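UDP-glucose 4-epimerase (Campylobacter jejuni subsp. jejuni serotype O:2, PDB 7K3P) interconverts UDP-glucose and UDP-galactose using bound NAD, and probably also epimerises the corresponding N-acetylated UDP-sugars at C4. Local coordinates at residues E282-M287 with V293-E298. The protein carries 2 engineered substitutions. Numbering follows the deposited sequence.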
loop_
_atom_site.group_PDB
_atom_site.type_symbol
_atom_site.label_atom_id
_atom_site.label_comp_id
_atom_site.label_asym_id
_atom_site.label_seq_id
_atom_site.Cartn_x
_atom_site.Cartn_y
_atom_site.Cartn_z
ATOM N N GLU A 282 4.616 23.183 -29.824
ATOM C CA GLU A 282 5.265 22.177 -30.665
ATOM C C GLU A 282 4.315 21.023 -31.003
ATOM O O GLU A 282 4.180 20.630 -32.172
ATOM C CB GLU A 282 6.536 21.662 -29.990
ATOM C CG GLU A 282 7.693 22.680 -30.005
ATOM C CD GLU A 282 8.837 22.302 -29.067
ATOM O OE1 GLU A 282 8.625 21.422 -28.200
ATOM O OE2 GLU A 282 9.943 22.888 -29.190
ATOM N N VAL A 283 3.643 20.497 -29.979
ATOM C CA VAL A 283 2.731 19.379 -30.160
ATOM C C VAL A 283 1.573 19.742 -31.091
ATOM O O VAL A 283 1.160 18.941 -31.935
ATOM C CB VAL A 283 2.195 18.862 -28.800
ATOM C CG1 VAL A 283 1.072 17.869 -29.010
ATOM C CG2 VAL A 283 3.343 18.231 -27.993
ATOM N N ILE A 284 1.050 20.952 -30.945
ATOM C CA ILE A 284 -0.032 21.395 -31.821
ATOM C C ILE A 284 0.435 21.446 -33.275
ATOM O O ILE A 284 -0.204 20.862 -34.160
ATOM C CB ILE A 284 -0.585 22.760 -31.385
ATOM C CG1 ILE A 284 -1.395 22.596 -30.095
ATOM C CG2 ILE A 284 -1.443 23.364 -32.494
ATOM C CD1 ILE A 284 -1.649 23.891 -29.352
ATOM N N GLU A 285 1.558 22.122 -33.515
ATOM C CA GLU A 285 2.124 22.213 -34.865
ATOM C C GLU A 285 2.370 20.820 -35.463
ATOM O O GLU A 285 1.921 20.523 -36.571
ATOM C CB GLU A 285 3.423 23.035 -34.867
ATOM C CG GLU A 285 3.850 23.537 -36.264
ATOM C CD GLU A 285 5.278 24.102 -36.306
ATOM O OE1 GLU A 285 6.149 23.481 -36.958
ATOM O OE2 GLU A 285 5.531 25.170 -35.704
ATOM N N ALA A 286 3.071 19.968 -34.717
ATOM C CA ALA A 286 3.323 18.595 -35.151
ATOM C C ALA A 286 2.040 17.797 -35.419
ATOM O O ALA A 286 1.928 17.124 -36.441
ATOM C CB ALA A 286 4.208 17.868 -34.142
ATOM N N MET A 287 1.074 17.852 -34.508
ATOM C CA MET A 287 -0.158 17.089 -34.710
ATOM C C MET A 287 -0.909 17.555 -35.958
ATOM O O MET A 287 -1.432 16.729 -36.726
ATOM C CB MET A 287 -1.074 17.164 -33.485
ATOM C CG MET A 287 -2.286 16.237 -33.583
ATOM S SD MET A 287 -1.834 14.474 -33.685
ATOM C CE MET A 287 -1.145 14.214 -32.037
ATOM N N VAL A 293 -5.079 18.009 -40.273
ATOM C CA VAL A 293 -6.284 18.592 -39.698
ATOM C C VAL A 293 -5.935 19.876 -38.977
ATOM O O VAL A 293 -5.163 19.862 -38.015
ATOM C CB VAL A 293 -6.949 17.645 -38.688
ATOM C CG1 VAL A 293 -8.190 18.299 -38.092
ATOM C CG2 VAL A 293 -7.308 16.330 -39.347
ATOM N N ASP A 294 -6.502 20.985 -39.447
ATOM C CA ASP A 294 -6.307 22.275 -38.805
ATOM C C ASP A 294 -7.381 22.476 -37.732
ATOM O O ASP A 294 -8.249 23.345 -37.860
ATOM C CB ASP A 294 -6.368 23.392 -39.850
ATOM C CG ASP A 294 -5.994 24.745 -39.283
ATOM O OD1 ASP A 294 -5.379 24.782 -38.188
ATOM O OD2 ASP A 294 -6.310 25.769 -39.938
ATOM N N PHE A 295 -7.319 21.667 -36.674
ATOM C CA PHE A 295 -8.326 21.711 -35.609
ATOM C C PHE A 295 -8.284 23.032 -34.854
ATOM O O PHE A 295 -7.297 23.767 -34.927
ATOM C CB PHE A 295 -8.171 20.525 -34.639
ATOM C CG PHE A 295 -6.810 20.426 -34.004
ATOM C CD1 PHE A 295 -6.504 21.157 -32.861
ATOM C CD2 PHE A 295 -5.837 19.593 -34.548
ATOM C CE1 PHE A 295 -5.247 21.067 -32.275
ATOM C CE2 PHE A 295 -4.580 19.496 -33.972
ATOM C CZ PHE A 295 -4.283 20.235 -32.834
ATOM N N LYS A 296 -9.364 23.327 -34.133
ATOM C CA LYS A 296 -9.498 24.597 -33.411
ATOM C C LYS A 296 -8.648 24.675 -32.135
ATOM O O LYS A 296 -8.813 23.862 -31.215
ATOM C CB LYS A 296 -10.970 24.856 -33.055
ATOM C CG LYS A 296 -11.909 24.930 -34.260
ATOM C CD LYS A 296 -13.313 25.400 -33.870
ATOM C CE LYS A 296 -14.072 24.344 -33.076
ATOM N NZ LYS A 296 -14.260 23.082 -33.849
ATOM N N VAL A 297 -7.748 25.657 -32.079
ATOM C CA VAL A 297 -7.035 25.967 -30.836
ATOM C C VAL A 297 -7.185 27.433 -30.416
ATOM O O VAL A 297 -7.147 28.344 -31.255
ATOM C CB VAL A 297 -5.538 25.543 -30.868
ATOM C CG1 VAL A 297 -5.169 24.933 -32.208
ATOM C CG2 VAL A 297 -4.632 26.712 -30.514
ATOM N N GLU A 298 -7.367 27.647 -29.113
ATOM C CA GLU A 298 -7.561 28.986 -28.568
ATOM C C GLU A 298 -6.613 29.268 -27.413
ATOM O O GLU A 298 -6.374 28.407 -26.559
ATOM C CB GLU A 298 -9.007 29.179 -28.094
ATOM C CG GLU A 298 -9.605 30.522 -28.481
ATOM C CD GLU A 298 -10.091 30.542 -29.916
ATOM O OE1 GLU A 298 -11.058 29.804 -30.217
ATOM O OE2 GLU A 298 -9.510 31.292 -30.736
#
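Ile284, touching Phe295 and Val297, and Met287, touching Phe295, lie about one turn apart on helix 280-291; their partners sit on the segment that returns from the helix into strand 296-300. The contact is wholly apolar and small, about 195 Å² counting both sides. At Ile284 the gamma methyl does the touching: chi1 of -72° sets CG2 opposite the backbone N, where it meets two residues at once. Its CG2 lies 4.1 Å from CG1 of Val297, the two side chains running obliquely to one another, and 4.2 Å from CZ at the far end of the Phe295 ring. Met287 takes up the same ring further along the helix. Its CG packs 4.0 Å from CE2 of Phe295, with the two side chains nearly perpendicular; bends at chi2 (62°) and chi3 (68°) then carry the sulfur and CE away from Phe295. The ring bridges the two helical residues through CZ and CE2, tilted obliquely to both carbons, and Val297 continues the apolar surface along the strand. Just before Phe295, Asp294 centres an inverse gamma turn, closed by a weak 3.1 Å bond from Phe295 N to Val293 O. Lys288, which follows Met287, forms a salt bridge with Asp294 and a cation-pi contact with Phe295. The link from helix 280-291 to strand 296-300 lies in the smaller, C-terminal part of the epimerase, with the Met287 side chain about 14 Å from the NAD. Strand 296-300 pairs in parallel with strand 226-230, whose Leu227 touches both Ile284 and Phe295, while helix 212-220 packs on Val283, Met287 and Phe295, and helix 330-343 covers Ala286 and Met287.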